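Local coordinates for protein putative Xylose isomerase (Rhodospirillum rubrum, PDB 3QXB) that binds iron(III) and manganese(II) ions in a TIM barrel of the xylose isomerase-like family and may act as an isomerase, at residues L49-D57 against L84-S95. Residues are numbered along the deposited sequence; the frame is centred on the assembly and turned at random.
Sequences LEYVQYTYD and LTIESTFGGLAS
Asp57 OD1 takes the backbone N of Ala94 at 3.0 Å and also a proton from water 2, which in turn accepts from Gly92 N and Ser95 N. The other oxygen, OD2, receives Leu93 N at 2.7 Å; both amides arrive on the syn side, somewhat out of the carboxylate plane. One side chain thus engages the first turn of the helix beginning at Leu93, whose N-terminal amides would be expected to stabilise its negative charge. Asp57 is itself steadied by an ST turn, its N donating to Thr55 OG1.

Just before it, the Tyr56 ring lies flat against the 90-91 backbone: Gly91 CA makes a CH-pi contact 3.7 Å from the ring centroid, and Thr89 CB meets the edge in plane. Tyr56 N donates to Phe90 O, continuing the parallel ladder between strands 51-55 and 85-90, in which Tyr54 N reaches Ser88 O and Val52 N reaches Thr85 O.

Gln53 leaves the backbone with CG anti to its N (chi1 -171°) and runs out extended. Its NE2 donates to Ser88 OG at 2.8 Å, nearly in the amide plane, and passes 3.4 Å from Phe90 CD1. OE1 accepts from Asn25 and is hydrogen-bonded to the metal ligand His244, so Gln53 belongs to the second shell of the metal site; Phe90 packs on Glu178, another metal ligand. Among the side chains directed to the other side of the sheet, Ile86 CG2 meets Tyr54 CB at 3.8 Å.

These neighbouring barrel strands belong to a beta-alpha-beta unit whose helix 65-81 lays Phe79 over Val52, Leu84 and Ile86. Strand 22-25 flanks 51-55, strand 130-133 flanks 85-90, and helix 106-125 packs on Tyr56.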
loop_
_atom_site.group_PDB
_atom_site.type_symbol
_atom_site.label_atom_id
_atom_site.label_comp_id
_atom_site.label_asym_id
_atom_site.label_seq_id
_atom_site.Cartn_x
_atom_site.Cartn_y
_atom_site.Cartn_z
ATOM N N LEU A 49 15.435 2.665 21.124
ATOM C CA LEU A 49 15.976 3.557 20.074
ATOM C C LEU A 49 15.546 5.008 20.302
ATOM O O LEU A 49 14.647 5.310 21.087
ATOM C CB LEU A 49 15.499 3.085 18.688
ATOM C CG LEU A 49 16.085 1.747 18.244
ATOM C CD1 LEU A 49 15.397 1.252 16.980
ATOM C CD2 LEU A 49 17.576 1.912 18.007
ATOM N N GLU A 50 16.209 5.902 19.605
ATOM C CA GLU A 50 16.014 7.338 19.811
ATOM C C GLU A 50 15.627 8.057 18.517
ATOM O O GLU A 50 14.733 8.925 18.497
ATOM C CB GLU A 50 17.338 7.858 20.382
ATOM C CG GLU A 50 17.366 9.304 20.609
ATOM C CD GLU A 50 18.695 9.770 21.179
ATOM O OE1 GLU A 50 19.563 8.908 21.521
ATOM O OE2 GLU A 50 18.822 11.002 21.263
ATOM N N TYR A 51 16.203 7.615 17.410
ATOM C CA TYR A 51 15.944 8.212 16.098
ATOM C C TYR A 51 14.829 7.512 15.305
ATOM O O TYR A 51 14.839 6.294 15.081
ATOM C CB TYR A 51 17.233 8.315 15.322
ATOM C CG TYR A 51 18.291 9.032 16.151
ATOM C CD1 TYR A 51 18.234 10.400 16.358
ATOM C CD2 TYR A 51 19.318 8.330 16.768
ATOM C CE1 TYR A 51 19.210 11.071 17.145
ATOM C CE2 TYR A 51 20.282 8.985 17.549
ATOM C CZ TYR A 51 20.217 10.356 17.726
ATOM O OH TYR A 51 21.180 10.992 18.488
ATOM N N VAL A 52 13.872 8.321 14.877
ATOM C CA VAL A 52 12.664 7.828 14.291
ATOM C C VAL A 52 12.379 8.494 12.938
ATOM O O VAL A 52 12.606 9.689 12.774
ATOM C CB VAL A 52 11.512 8.134 15.232
ATOM C CG1 VAL A 52 10.192 7.752 14.597
ATOM C CG2 VAL A 52 11.718 7.460 16.628
ATOM N N GLN A 53 11.892 7.714 11.979
ATOM C CA GLN A 53 11.331 8.250 10.741
ATOM C C GLN A 53 9.866 7.903 10.733
ATOM O O GLN A 53 9.484 6.709 10.771
ATOM C CB GLN A 53 12.031 7.700 9.502
ATOM C CG GLN A 53 11.658 8.356 8.253
ATOM C CD GLN A 53 12.525 7.949 7.097
ATOM O OE1 GLN A 53 12.512 6.787 6.662
ATOM N NE2 GLN A 53 13.296 8.925 6.568
ATOM N N TYR A 54 9.042 8.943 10.723
ATOM C CA TYR A 54 7.604 8.787 10.783
ATOM C C TYR A 54 7.130 8.481 9.378
ATOM O O TYR A 54 7.658 9.045 8.438
ATOM C CB TYR A 54 7.011 10.081 11.297
ATOM C CG TYR A 54 5.494 10.140 11.418
ATOM C CD1 TYR A 54 4.838 9.703 12.574
ATOM C CD2 TYR A 54 4.732 10.693 10.416
ATOM C CE1 TYR A 54 3.439 9.782 12.694
ATOM C CE2 TYR A 54 3.364 10.808 10.554
ATOM C CZ TYR A 54 2.720 10.341 11.685
ATOM O OH TYR A 54 1.309 10.454 11.750
ATOM N N THR A 55 6.169 7.570 9.221
ATOM C CA THR A 55 5.694 7.176 7.883
ATOM C C THR A 55 4.338 7.853 7.532
ATOM O O THR A 55 3.446 7.963 8.381
ATOM C CB THR A 55 5.552 5.627 7.759
ATOM O OG1 THR A 55 5.061 5.266 6.456
ATOM C CG2 THR A 55 4.596 5.032 8.827
ATOM N N TYR A 56 4.183 8.290 6.288
ATOM C CA TYR A 56 2.873 8.789 5.803
ATOM C C TYR A 56 1.754 7.730 5.991
ATOM O O TYR A 56 0.591 8.073 6.021
ATOM C CB TYR A 56 2.915 9.107 4.337
ATOM C CG TYR A 56 3.884 10.200 3.842
ATOM C CD1 TYR A 56 4.773 10.863 4.687
ATOM C CD2 TYR A 56 3.939 10.494 2.504
ATOM C CE1 TYR A 56 5.648 11.812 4.177
ATOM C CE2 TYR A 56 4.840 11.423 1.987
ATOM C CZ TYR A 56 5.680 12.075 2.801
ATOM O OH TYR A 56 6.532 13.054 2.262
ATOM N N ASP A 57 2.125 6.451 6.089
ATOM C CA ASP A 57 1.201 5.340 6.325
ATOM C C ASP A 57 0.485 5.381 7.696
ATOM O O ASP A 57 -0.389 4.572 7.938
ATOM C CB ASP A 57 1.906 3.975 6.122
ATOM C CG ASP A 57 2.065 3.582 4.640
ATOM O OD1 ASP A 57 1.558 4.273 3.713
ATOM O OD2 ASP A 57 2.730 2.557 4.366
ATOM N N LEU A 84 12.361 11.035 22.204
ATOM C CA LEU A 84 12.725 10.536 20.868
ATOM C C LEU A 84 12.763 11.694 19.871
ATOM O O LEU A 84 12.072 12.698 20.024
ATOM C CB LEU A 84 11.730 9.457 20.418
ATOM C CG LEU A 84 11.493 8.333 21.453
ATOM C CD1 LEU A 84 10.352 7.481 21.022
ATOM C CD2 LEU A 84 12.753 7.475 21.757
ATOM N N THR A 85 13.556 11.541 18.830
ATOM C CA THR A 85 13.692 12.550 17.802
ATOM C C THR A 85 13.172 12.010 16.504
ATOM O O THR A 85 13.782 11.126 15.920
ATOM C CB THR A 85 15.174 12.939 17.602
ATOM O OG1 THR A 85 15.698 13.415 18.847
ATOM C CG2 THR A 85 15.355 14.005 16.519
ATOM N N ILE A 86 12.042 12.557 16.057
ATOM C CA ILE A 86 11.547 12.338 14.698
ATOM C C ILE A 86 12.326 13.241 13.709
ATOM O O ILE A 86 12.099 14.470 13.626
ATOM C CB ILE A 86 10.061 12.566 14.564
ATOM C CG1 ILE A 86 9.281 11.680 15.542
ATOM C CG2 ILE A 86 9.608 12.292 13.068
ATOM C CD1 ILE A 86 7.776 11.757 15.362
ATOM N N GLU A 87 13.324 12.618 13.071
ATOM C CA GLU A 87 14.191 13.272 12.105
ATOM C C GLU A 87 13.557 13.613 10.762
ATOM O O GLU A 87 13.954 14.596 10.092
ATOM C CB GLU A 87 15.451 12.396 11.899
ATOM C CG GLU A 87 16.252 12.303 13.179
ATOM C CD GLU A 87 17.607 11.609 13.009
ATOM O OE1 GLU A 87 17.652 10.509 12.433
ATOM O OE2 GLU A 87 18.604 12.194 13.460
ATOM N N SER A 88 12.559 12.834 10.370
ATOM C CA SER A 88 11.925 13.043 9.090
ATOM C C SER A 88 10.658 12.261 9.054
ATOM O O SER A 88 10.428 11.376 9.864
ATOM C CB SER A 88 12.800 12.582 7.928
ATOM O OG SER A 88 13.291 11.268 8.140
ATOM N N THR A 89 9.821 12.631 8.106
ATOM C CA THR A 89 8.643 11.899 7.733
ATOM C C THR A 89 8.997 11.369 6.373
ATOM O O THR A 89 9.926 11.866 5.716
ATOM C CB THR A 89 7.341 12.769 7.614
ATOM O OG1 THR A 89 7.516 13.804 6.641
ATOM C CG2 THR A 89 6.916 13.363 8.978
ATOM N N PHE A 90 8.301 10.320 5.955
ATOM C CA PHE A 90 8.633 9.653 4.704
ATOM C C PHE A 90 7.462 8.887 4.144
ATOM O O PHE A 90 6.716 8.288 4.894
ATOM C CB PHE A 90 9.797 8.691 4.897
ATOM C CG PHE A 90 10.735 8.641 3.696
ATOM C CD1 PHE A 90 11.763 9.547 3.592
ATOM C CD2 PHE A 90 10.562 7.706 2.674
ATOM C CE1 PHE A 90 12.584 9.572 2.489
ATOM C CE2 PHE A 90 11.396 7.724 1.581
ATOM C CZ PHE A 90 12.406 8.625 1.498
ATOM N N GLY A 91 7.370 8.846 2.812
ATOM C CA GLY A 91 6.389 8.019 2.084
ATOM C C GLY A 91 6.446 6.555 2.443
ATOM O O GLY A 91 7.532 5.990 2.734
ATOM N N GLY A 92 5.268 5.948 2.426
ATOM C CA GLY A 92 5.100 4.526 2.653
ATOM C C GLY A 92 4.328 3.906 1.496
ATOM O O GLY A 92 4.412 4.386 0.342
ATOM N N LEU A 93 3.614 2.815 1.778
ATOM C CA LEU A 93 2.970 2.035 0.705
ATOM C C LEU A 93 1.794 2.729 0.085
ATOM O O LEU A 93 1.609 2.611 -1.113
ATOM C CB LEU A 93 2.637 0.565 1.141
ATOM C CG LEU A 93 3.917 -0.199 1.638
ATOM C CD1 LEU A 93 3.700 -1.706 1.926
ATOM C CD2 LEU A 93 5.208 -0.041 0.726
ATOM N N ALA A 94 0.975 3.441 0.876
ATOM C CA ALA A 94 -0.192 4.177 0.339
ATOM C C ALA A 94 0.271 5.170 -0.752
ATOM O O ALA A 94 -0.311 5.235 -1.851
ATOM C CB ALA A 94 -0.918 4.903 1.452
ATOM N N SER A 95 1.358 5.872 -0.426
ATOM C CA SER A 95 1.979 6.832 -1.313
ATOM C C SER A 95 2.576 6.179 -2.542
ATOM O O SER A 95 2.387 6.663 -3.643
ATOM C CB SER A 95 3.092 7.639 -0.591
ATOM O OG SER A 95 3.742 8.541 -1.502
HETATM O O HOH W 1 7.726 5.145 5.335
HETATM O O HOH W 2 2.352 6.400 2.353
#